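Local coordinates for protein metal transporter CNNM3 (Homo sapiens, PDB 6DFD) that probably takes part in magnesium efflux across the membrane, with a cyclic nucleotide-binding homology domain of beta-barrel fold that mediates dimerization, at residues L67-E71 against K72-H76; L51-Q54 against R55-R59; L197-L200 against N201-A205. The protein carries 6 engineered substitutions. All blocks are in the same frame, centred on the assembly; numbering follows the deposited sequence.

Overall arrangement
All three contacts are local, each joining residues three to five apart, on helices packed beside the beta-barrel of the cyclic nucleotide-binding homology domain. Interaction 1 is the start of helix 71-78; interactions 2 and 3 are inner turns of helices 47-60 and 196-207. Interaction 1 lies between the others, its centre about 10 Å from each of theirs: its E71 bonds Q54 and R55 of interaction 2, while its M69 packs on Y199 and A202 of interaction 3. Interactions 2 and 3 stay about 9 Å apart at their nearest atoms. Each is partly buried, but the chemistry shifts: capping with apolar packing in 1, amide, hydroxyl and guanidinium in 2, and aromatic-aliphatic packing in 3.

Interaction 1 of 3, residues L67-E71 against K72-H76; sequences LRMSE and KVLLH. Engineered in segment 67-71: M69 (natural residue Ile).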
ATOM      1  N   LEU A  67       2.109  23.652  11.418  1.00 43.89           N
ATOM      2  CA  LEU A  67       2.861  24.779  10.885  1.00 45.65           C
ATOM      3  C   LEU A  67       2.237  25.331   9.615  1.00 46.78           C
ATOM      4  O   LEU A  67       2.506  26.483   9.255  1.00 50.26           O
ATOM      5  CB  LEU A  67       4.302  24.357  10.608  1.00 47.10           C
ATOM      6  CG  LEU A  67       5.061  23.833  11.826  1.00 51.05           C
ATOM      7  CD1 LEU A  67       6.462  23.416  11.420  1.00 53.31           C
ATOM      8  CD2 LEU A  67       5.116  24.884  12.924  1.00 54.88           C
ATOM      9  N   ARG A  68       1.435  24.525   8.927  1.00 45.26           N
ATOM     10  CA  ARG A  68       0.748  24.895   7.698  1.00 48.49           C
ATOM     11  C   ARG A  68      -0.734  25.155   7.916  1.00 44.43           C
ATOM     12  O   ARG A  68      -1.278  26.125   7.381  1.00 44.40           O
ATOM     13  CB  ARG A  68       0.915  23.777   6.661  1.00 52.45           C
ATOM     14  CG  ARG A  68       2.368  23.506   6.303  1.00 59.40           C
ATOM     15  CD  ARG A  68       2.529  22.335   5.345  1.00 65.92           C
ATOM     16  NE  ARG A  68       3.944  22.023   5.148  1.00 74.83           N
ATOM     17  CZ  ARG A  68       4.432  21.285   4.155  1.00 79.44           C
ATOM     18  NH1 ARG A  68       3.628  20.770   3.234  1.00 82.35           N
ATOM     19  NH2 ARG A  68       5.739  21.070   4.079  1.00 78.99           N
HETATM   20  N   MSE A  69      -1.385  24.309   8.702  1.00 41.27           N
HETATM   21  CA  MSE A  69      -2.816  24.399   8.950  1.00 41.12           C
HETATM   22  C   MSE A  69      -3.090  24.208  10.425  1.00 39.46           C
HETATM   23  O   MSE A  69      -2.662  23.213  11.003  1.00 39.97           O
HETATM   24  CB  MSE A  69      -3.571  23.332   8.161  1.00 43.45           C
HETATM   25  CG  MSE A  69      -5.066  23.539   8.194  1.00 45.63           C
HETATM   26 SE   MSE A  69      -5.951  22.292   7.098  0.64 48.94          SE
HETATM   27  CE  MSE A  69      -5.139  22.757   5.393  1.00 52.49           C
ATOM     28  N   SER A  70      -3.828  25.124  11.037  1.00 40.47           N
ATOM     29  CA  SER A  70      -4.084  24.999  12.461  1.00 42.91           C
ATOM     30  C   SER A  70      -4.973  23.794  12.719  1.00 40.07           C
ATOM     31  O   SER A  70      -5.798  23.407  11.886  1.00 39.40           O
ATOM     32  CB  SER A  70      -4.726  26.269  13.023  1.00 47.10           C
ATOM     33  OG  SER A  70      -6.109  26.335  12.740  1.00 45.17           O
ATOM     34  N   GLU A  71      -4.775  23.176  13.881  1.00 39.66           N
ATOM     35  CA  GLU A  71      -5.572  22.009  14.228  1.00 38.92           C
ATOM     36  C   GLU A  71      -7.050  22.358  14.255  1.00 38.12           C
ATOM     37  O   GLU A  71      -7.896  21.545  13.876  1.00 36.24           O
ATOM     38  CB  GLU A  71      -5.112  21.460  15.578  1.00 39.95           C
ATOM     39  CG  GLU A  71      -3.716  20.900  15.537  1.00 43.53           C
ATOM     40  CD  GLU A  71      -3.394  20.069  16.758  1.00 48.13           C
ATOM     41  OE1 GLU A  71      -2.591  20.522  17.591  1.00 50.57           O
ATOM     42  OE2 GLU A  71      -3.955  18.957  16.901  1.00 48.19           O
ATOM     43  N   LYS A  72      -7.378  23.577  14.677  1.00 41.30           N
ATOM     44  CA  LYS A  72      -8.774  23.997  14.720  1.00 46.98           C
ATOM     45  C   LYS A  72      -9.361  24.096  13.318  1.00 40.15           C
ATOM     46  O   LYS A  72     -10.496  23.663  13.076  1.00 39.64           O
ATOM     47  CB  LYS A  72      -8.872  25.341  15.447  1.00 65.39           C
ATOM     48  CG  LYS A  72     -10.268  25.934  15.545  1.00 86.54           C
ATOM     49  CD  LYS A  72     -10.189  27.431  15.818  1.00106.27           C
ATOM     50  CE  LYS A  72     -11.403  27.939  16.577  1.00119.44           C
ATOM     51  NZ  LYS A  72     -12.685  27.536  15.937  1.00125.63           N
ATOM     52  N   VAL A  73      -8.608  24.683  12.386  1.00 40.68           N
ATOM     53  CA  VAL A  73      -9.085  24.817  11.013  1.00 40.62           C
ATOM     54  C   VAL A  73      -9.232  23.443  10.377  1.00 38.61           C
ATOM     55  O   VAL A  73     -10.208  23.163   9.670  1.00 40.05           O
ATOM     56  CB  VAL A  73      -8.124  25.711  10.209  1.00 42.06           C
ATOM     57  CG1 VAL A  73      -8.449  25.665   8.717  1.00 45.40           C
ATOM     58  CG2 VAL A  73      -8.199  27.135  10.717  1.00 41.77           C
ATOM     59  N   LEU A  74      -8.276  22.553  10.638  1.00 37.20           N
ATOM     60  CA  LEU A  74      -8.370  21.208  10.084  1.00 36.22           C
ATOM     61  C   LEU A  74      -9.600  20.489  10.611  1.00 37.31           C
ATOM     62  O   LEU A  74     -10.324  19.833   9.848  1.00 36.24           O
ATOM     63  CB  LEU A  74      -7.110  20.411  10.413  1.00 36.30           C
ATOM     64  CG  LEU A  74      -7.116  18.968   9.875  1.00 34.97           C
ATOM     65  CD1 LEU A  74      -7.358  18.934   8.364  1.00 34.84           C
ATOM     66  CD2 LEU A  74      -5.792  18.300  10.213  1.00 35.76           C
ATOM     67  N   LEU A  75      -9.852  20.582  11.920  1.00 36.85           N
ATOM     68  CA  LEU A  75     -11.027  19.900  12.453  1.00 38.04           C
ATOM     69  C   LEU A  75     -12.290  20.451  11.810  1.00 38.40           C
ATOM     70  O   LEU A  75     -13.171  19.690  11.388  1.00 39.54           O
ATOM     71  CB  LEU A  75     -11.082  20.037  13.975  1.00 42.56           C
ATOM     72  CG  LEU A  75     -12.253  19.306  14.648  1.00 46.42           C
ATOM     73  CD1 LEU A  75     -12.187  17.809  14.405  1.00 48.69           C
ATOM     74  CD2 LEU A  75     -12.269  19.601  16.136  1.00 46.64           C
ATOM     75  N   HIS A  76     -12.376  21.776  11.688  1.00 40.36           N
ATOM     76  CA  HIS A  76     -13.522  22.380  11.019  1.00 44.08           C
ATOM     77  C   HIS A  76     -13.674  21.863   9.590  1.00 44.42           C
ATOM     78  O   HIS A  76     -14.793  21.620   9.126  1.00 46.34           O
ATOM     79  CB  HIS A  76     -13.373  23.900  11.038  1.00 52.40           C
ATOM     80  CG  HIS A  76     -14.527  24.634  10.434  1.00 67.36           C
ATOM     81  ND1 HIS A  76     -14.389  25.468   9.344  1.00 72.87           N
ATOM     82  CD2 HIS A  76     -15.837  24.674  10.775  1.00 72.20           C
ATOM     83  CE1 HIS A  76     -15.565  25.985   9.037  1.00 75.10           C
ATOM     84  NE2 HIS A  76     -16.461  25.520   9.890  1.00 73.38           N
TER
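A serine N-cap opens helix 71-78: S70 turns its hydroxyl forward over the first helical turn, where S70 OG accepts the backbone N-H of V73 at 3.0 Å with an N-H...O angle of 159°. The hydroxyl sits between the backbone N and the carbonyl carbon of its own residue (chi1 79°), a setting that aims it along the helix at an amide of the first turn. V73 CG2 lies on the side of the hydroxyl, while CG1 turns toward M69. The regular backbone pattern starts at the same point, with L74 N bonded to S70 O at 2.9 Å and L75 N to E71 O, also at 2.9 Å.

The apolar half of the contact comes from M69, an engineered selenomethionine. Its CG, anti to the backbone N (chi1 -170°), meets V73 CG1 at 4.0 Å. The extended chi2 carries SE out beside L74, 3.9 Å from L74 CD1, and the bend at chi3 turns the terminal CE toward Y199 and A202 of helix 196-207. The M69 chain runs at about a right angle to both V73 and L74, spanning them instead of lying alongside either. M69 also packs on T206 of helix 196-207, while L74 reaches L57 of helix 47-60. A capping hydroxyl flanked by apolar contact between the residue before the cap and the fourth residue after it is the pattern of an N-capped helix with a hydrophobic staple.

Interaction 2 of 3, residues L51-Q54 against R55-R59; sequences LATQ and RFLSR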
ATOM      1  N   LEU A  51     -12.294  13.990  15.563  1.00 31.94           N
ATOM      2  CA  LEU A  51     -11.185  14.527  16.353  1.00 32.49           C
ATOM      3  C   LEU A  51      -9.956  13.631  16.257  1.00 31.68           C
ATOM      4  O   LEU A  51      -8.829  14.120  16.104  1.00 33.29           O
ATOM      5  CB  LEU A  51     -11.617  14.683  17.811  1.00 33.11           C
ATOM      6  CG  LEU A  51     -10.593  15.265  18.784  1.00 35.26           C
ATOM      7  CD1 LEU A  51     -10.108  16.647  18.333  1.00 36.75           C
ATOM      8  CD2 LEU A  51     -11.212  15.333  20.189  1.00 37.13           C
ATOM      9  N   ALA A  52     -10.144  12.318  16.377  1.00 30.42           N
ATOM     10  CA  ALA A  52      -9.023  11.395  16.216  1.00 30.41           C
ATOM     11  C   ALA A  52      -8.403  11.532  14.835  1.00 29.52           C
ATOM     12  O   ALA A  52      -7.176  11.444  14.677  1.00 28.69           O
ATOM     13  CB  ALA A  52      -9.489   9.958  16.428  1.00 31.25           C
ATOM     14  N   THR A  53      -9.241  11.740  13.823  1.00 29.38           N
ATOM     15  CA  THR A  53      -8.746  11.897  12.464  1.00 29.89           C
ATOM     16  C   THR A  53      -7.910  13.167  12.350  1.00 31.94           C
ATOM     17  O   THR A  53      -6.841  13.168  11.726  1.00 31.10           O
ATOM     18  CB  THR A  53      -9.921  11.924  11.492  1.00 30.51           C
ATOM     19  OG1 THR A  53     -10.681  10.701  11.595  1.00 31.57           O
ATOM     20  CG2 THR A  53      -9.432  12.089  10.058  1.00 31.12           C
ATOM     21  N   GLN A  54      -8.384  14.258  12.950  1.00 33.07           N
ATOM     22  CA  GLN A  54      -7.625  15.507  12.924  1.00 33.09           C
ATOM     23  C   GLN A  54      -6.283  15.342  13.619  1.00 33.94           C
ATOM     24  O   GLN A  54      -5.242  15.694  13.054  1.00 36.96           O
ATOM     25  CB  GLN A  54      -8.432  16.632  13.567  1.00 33.89           C
ATOM     26  CG  GLN A  54      -7.677  17.950  13.648  1.00 35.40           C
ATOM     27  CD  GLN A  54      -6.996  18.106  14.966  1.00 36.42           C
ATOM     28  OE1 GLN A  54      -7.651  18.165  16.004  1.00 37.57           O
ATOM     29  NE2 GLN A  54      -5.670  18.149  14.951  1.00 36.77           N
ATOM     30  N   ARG A  55      -6.275  14.791  14.843  1.00 32.47           N
ATOM     31  CA  ARG A  55      -5.001  14.605  15.540  1.00 33.58           C
ATOM     32  C   ARG A  55      -4.053  13.747  14.715  1.00 32.43           C
ATOM     33  O   ARG A  55      -2.848  14.019  14.633  1.00 30.93           O
ATOM     34  CB  ARG A  55      -5.208  13.937  16.902  1.00 38.54           C
ATOM     35  CG  ARG A  55      -6.185  14.600  17.842  1.00 45.29           C
ATOM     36  CD  ARG A  55      -5.815  16.014  18.126  1.00 51.19           C
ATOM     37  NE  ARG A  55      -6.495  16.504  19.322  1.00 51.90           N
ATOM     38  CZ  ARG A  55      -6.685  17.789  19.589  1.00 53.40           C
ATOM     39  NH1 ARG A  55      -6.258  18.714  18.739  1.00 55.34           N
ATOM     40  NH2 ARG A  55      -7.304  18.150  20.707  1.00 53.22           N
ATOM     41  N   PHE A  56      -4.581  12.675  14.129  1.00 29.25           N
ATOM     42  CA  PHE A  56      -3.755  11.788  13.324  1.00 30.23           C
ATOM     43  C   PHE A  56      -3.116  12.538  12.170  1.00 30.64           C
ATOM     44  O   PHE A  56      -1.903  12.458  11.964  1.00 32.89           O
ATOM     45  CB  PHE A  56      -4.610  10.637  12.796  1.00 29.60           C
ATOM     46  CG  PHE A  56      -3.873   9.700  11.881  1.00 31.50           C
ATOM     47  CD1 PHE A  56      -3.038   8.728  12.391  1.00 33.76           C
ATOM     48  CD2 PHE A  56      -4.027   9.783  10.513  1.00 33.96           C
ATOM     49  CE1 PHE A  56      -2.371   7.849  11.548  1.00 35.54           C
ATOM     50  CE2 PHE A  56      -3.356   8.908   9.665  1.00 34.42           C
ATOM     51  CZ  PHE A  56      -2.536   7.940  10.185  1.00 34.10           C
ATOM     52  N   LEU A  57      -3.925  13.253  11.389  1.00 30.41           N
ATOM     53  CA  LEU A  57      -3.385  13.950  10.230  1.00 33.44           C
ATOM     54  C   LEU A  57      -2.373  15.001  10.656  1.00 33.26           C
ATOM     55  O   LEU A  57      -1.301  15.116  10.057  1.00 35.05           O
ATOM     56  CB  LEU A  57      -4.507  14.592   9.427  1.00 34.41           C
ATOM     57  CG  LEU A  57      -5.451  13.636   8.698  1.00 34.82           C
ATOM     58  CD1 LEU A  57      -6.537  14.451   8.035  1.00 35.39           C
ATOM     59  CD2 LEU A  57      -4.691  12.809   7.669  1.00 34.43           C
ATOM     60  N   SER A  58      -2.696  15.777  11.696  1.00 31.96           N
ATOM     61  CA  SER A  58      -1.779  16.819  12.150  1.00 33.79           C
ATOM     62  C   SER A  58      -0.441  16.239  12.571  1.00 38.39           C
ATOM     63  O   SER A  58       0.600  16.899  12.422  1.00 37.92           O
ATOM     64  CB  SER A  58      -2.394  17.597  13.318  1.00 34.92           C
ATOM     65  OG  SER A  58      -3.594  18.241  12.928  1.00 34.44           O
ATOM     66  N   ARG A  59      -0.437  15.014  13.112  1.00 40.24           N
ATOM     67  CA  ARG A  59       0.828  14.428  13.544  1.00 41.45           C
ATOM     68  C   ARG A  59       1.569  13.743  12.401  1.00 40.79           C
ATOM     69  O   ARG A  59       2.797  13.798  12.342  1.00 43.34           O
ATOM     70  CB  ARG A  59       0.591  13.419  14.666  1.00 44.67           C
ATOM     71  CG  ARG A  59       1.829  12.622  15.058  1.00 52.06           C
ATOM     72  CD  ARG A  59       2.734  13.436  15.949  1.00 60.51           C
ATOM     73  NE  ARG A  59       2.341  13.193  17.325  1.00 65.59           N
ATOM     74  CZ  ARG A  59       2.900  12.293  18.125  1.00 65.97           C
ATOM     75  NH1 ARG A  59       3.931  11.558  17.723  1.00 64.75           N
ATOM     76  NH2 ARG A  59       2.427  12.140  19.345  1.00 67.27           N
TER
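Q54 and S58 face each other one turn apart on helix 47-60, and the polar contacts centre on their side chains. Q54 NE2 donates to S58 OG at 2.9 Å, with an N-H...O angle of 154°, and the hydroxyl lies almost in the amide plane, only 4° out of it. The chain of Q54 leaves the backbone with CG anti to N (chi1 177°) and then folds sharply at chi2, which carries the amide forward along its own helix toward S58. NE2 has a second acceptor in E71 OE2 of helix 71-78, and that same carboxylate oxygen forms a salt bridge with R55 NH1. Amide and guanidinium thus converge on one anion, which would probably help to hold both in place.

The contacts of R55 with its helical neighbours are of a different kind. Its guanidinium plane stands nearly perpendicular to the Q54 amide, with Q54 OE1 3.1 Å from R55 NH1. L51 supplies a methyl over one face: CD1 lies offset toward the rim, 3.7 Å from R55 NE, so the charged group has an aliphatic flank. Farther round the helix the packing is looser, with T53 CG2 4.2 Å from L57 CD1.

Backbone bonds complete the turn: R55 N to L51 O, F56 N to A52 O, L57 N to T53 O and S58 N to Q54 O, each at 2.9 Å. Q54, R55 and S58 face helix 71-78, where S58 packs on L74. L57 lies against F111 and L113 of strand 110-114, and F56 also touches L113 while meeting the ring of F135 edge-to-face.

Interaction 3 of 3, residues L197-L200 against N201-A205; sequences LQYL and NALMA. Engineered in segment 201-205: M204 (natural residue Leu).
Y199 O takes the N-H of L203 at 2.8 Å, the shortest of four backbone bonds that join one turn of helix 196-207 to the next. The same two residues also meet through their side chains. L203 stands over one face of the tyrosine ring, with CG 4.2 Å from the ring centroid and 22° off the normal, displaced toward the rim: a CH-pi contact. L203 CD1 comes nearest the ring at Y199 CE2, 3.5 Å away, and CD2 lies over the CZ-OH end of the ring. The first torsions bring this about: the ring of Y199 leaves anti to its own N (chi1 175°), whereas CG of L203 lies anti to the carbonyl carbon (chi1 -71°), and the two side chains cross at a slant. L200 adds a looser apolar touch, CD2 to L203 CD1 at 4.3 Å.

On another side of the helix N201 N bonds to L197 O at 2.9 Å. The N201 amide lies close to that carbonyl, but ND2 is poorly angled toward it and makes no hydrogen bond there. M204, an engineered selenomethionine, gives its backbone N-H to L200 O at 3.0 Å, and its CG rests near the same oxygen.

Y199 OH bonds to V63 O in the loop after helix 47-60, so the buried ring is held at its polar end too. Q198 OE1 accepts from T195 N at the end of strand 189-195, while Y199 and L203 pack on M69, just ahead of helix 71-78.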
ATOM      1  N   LEU A 197      -8.638  22.448  -3.857  1.00 41.82           N
ATOM      2  CA  LEU A 197      -9.248  23.747  -3.592  1.00 42.56           C
ATOM      3  C   LEU A 197      -9.684  23.856  -2.138  1.00 40.06           C
ATOM      4  O   LEU A 197      -9.528  24.909  -1.518  1.00 40.95           O
ATOM      5  CB  LEU A 197     -10.438  23.982  -4.524  1.00 48.90           C
ATOM      6  CG  LEU A 197     -10.116  24.350  -5.974  1.00 63.33           C
ATOM      7  CD1 LEU A 197     -11.402  24.516  -6.776  1.00 70.80           C
ATOM      8  CD2 LEU A 197      -9.281  25.623  -6.053  1.00 68.91           C
ATOM      9  N   GLN A 198     -10.227  22.780  -1.572  1.00 39.96           N
ATOM     10  CA  GLN A 198     -10.605  22.820  -0.162  1.00 40.75           C
ATOM     11  C   GLN A 198      -9.378  22.977   0.724  1.00 40.33           C
ATOM     12  O   GLN A 198      -9.398  23.721   1.712  1.00 41.55           O
ATOM     13  CB  GLN A 198     -11.365  21.557   0.215  1.00 41.17           C
ATOM     14  CG  GLN A 198     -12.726  21.420  -0.430  1.00 46.11           C
ATOM     15  CD  GLN A 198     -13.316  20.038  -0.207  1.00 49.45           C
ATOM     16  OE1 GLN A 198     -12.597  19.042  -0.183  1.00 48.31           O
ATOM     17  NE2 GLN A 198     -14.627  19.977  -0.025  1.00 53.82           N
ATOM     18  N   TYR A 199      -8.297  22.279   0.384  1.00 39.70           N
ATOM     19  CA  TYR A 199      -7.062  22.396   1.153  1.00 37.76           C
ATOM     20  C   TYR A 199      -6.527  23.822   1.109  1.00 40.68           C
ATOM     21  O   TYR A 199      -6.271  24.433   2.153  1.00 40.99           O
ATOM     22  CB  TYR A 199      -6.029  21.405   0.611  1.00 37.41           C
ATOM     23  CG  TYR A 199      -4.672  21.527   1.255  1.00 38.09           C
ATOM     24  CD1 TYR A 199      -4.439  21.023   2.532  1.00 36.63           C
ATOM     25  CD2 TYR A 199      -3.623  22.140   0.594  1.00 42.24           C
ATOM     26  CE1 TYR A 199      -3.203  21.131   3.125  1.00 38.35           C
ATOM     27  CE2 TYR A 199      -2.382  22.253   1.182  1.00 43.99           C
ATOM     28  CZ  TYR A 199      -2.175  21.741   2.447  1.00 42.06           C
ATOM     29  OH  TYR A 199      -0.934  21.866   3.043  1.00 44.04           O
ATOM     30  N   LEU A 200      -6.360  24.374  -0.093  1.00 43.85           N
ATOM     31  CA  LEU A 200      -5.811  25.722  -0.224  1.00 48.04           C
ATOM     32  C   LEU A 200      -6.715  26.758   0.437  1.00 49.48           C
ATOM     33  O   LEU A 200      -6.230  27.720   1.052  1.00 51.31           O
ATOM     34  CB  LEU A 200      -5.599  26.055  -1.701  1.00 52.29           C
ATOM     35  CG  LEU A 200      -4.662  25.107  -2.457  1.00 57.04           C
ATOM     36  CD1 LEU A 200      -4.627  25.454  -3.938  1.00 59.01           C
ATOM     37  CD2 LEU A 200      -3.255  25.123  -1.875  1.00 61.83           C
ATOM     38  N   ASN A 201      -8.035  26.586   0.310  1.00 48.51           N
ATOM     39  CA  ASN A 201      -8.958  27.467   1.019  1.00 53.31           C
ATOM     40  C   ASN A 201      -8.731  27.385   2.517  1.00 51.80           C
ATOM     41  O   ASN A 201      -8.759  28.406   3.215  1.00 52.76           O
ATOM     42  CB  ASN A 201     -10.404  27.107   0.681  1.00 63.85           C
ATOM     43  CG  ASN A 201     -10.810  27.569  -0.704  1.00 82.73           C
ATOM     44  OD1 ASN A 201     -10.349  28.606  -1.182  1.00 94.82           O
ATOM     45  ND2 ASN A 201     -11.676  26.802  -1.357  1.00 86.33           N
ATOM     46  N   ALA A 202      -8.502  26.174   3.030  1.00 51.17           N
ATOM     47  CA  ALA A 202      -8.224  26.012   4.451  1.00 50.70           C
ATOM     48  C   ALA A 202      -6.905  26.668   4.837  1.00 50.16           C
ATOM     49  O   ALA A 202      -6.793  27.250   5.921  1.00 53.44           O
ATOM     50  CB  ALA A 202      -8.217  24.527   4.819  1.00 50.76           C
ATOM     51  N   LEU A 203      -5.890  26.593   3.972  1.00 46.15           N
ATOM     52  CA  LEU A 203      -4.642  27.286   4.271  1.00 47.43           C
ATOM     53  C   LEU A 203      -4.873  28.783   4.374  1.00 52.77           C
ATOM     54  O   LEU A 203      -4.267  29.455   5.218  1.00 55.19           O
ATOM     55  CB  LEU A 203      -3.586  27.002   3.204  1.00 49.77           C
ATOM     56  CG  LEU A 203      -2.968  25.610   3.127  1.00 51.99           C
ATOM     57  CD1 LEU A 203      -1.848  25.637   2.111  1.00 55.13           C
ATOM     58  CD2 LEU A 203      -2.448  25.144   4.479  1.00 53.30           C
HETATM   59  N   MSE A 204      -5.736  29.330   3.524  1.00 56.94           N
HETATM   60  CA  MSE A 204      -6.027  30.759   3.610  1.00 60.58           C
HETATM   61  C   MSE A 204      -6.843  31.058   4.882  1.00 60.67           C
HETATM   62  O   MSE A 204      -6.674  32.108   5.507  1.00 59.63           O
HETATM   63  CB  MSE A 204      -6.761  31.231   2.357  1.00 62.51           C
HETATM   64  CG  MSE A 204      -5.956  31.058   1.063  1.00 64.79           C
HETATM   65 SE   MSE A 204      -4.377  32.210   0.944  0.47 68.10          SE
HETATM   66  CE  MSE A 204      -3.004  31.015   1.642  1.00 63.85           C
ATOM     67  N   ALA A 205      -7.707  30.119   5.282  1.00 62.29           N
ATOM     68  CA  ALA A 205      -8.477  30.296   6.513  1.00 66.02           C
ATOM     69  C   ALA A 205      -7.566  30.310   7.736  1.00 67.20           C
ATOM     70  O   ALA A 205      -7.788  31.087   8.673  1.00 70.95           O
ATOM     71  CB  ALA A 205      -9.528  29.193   6.646  1.00 65.95           C
TER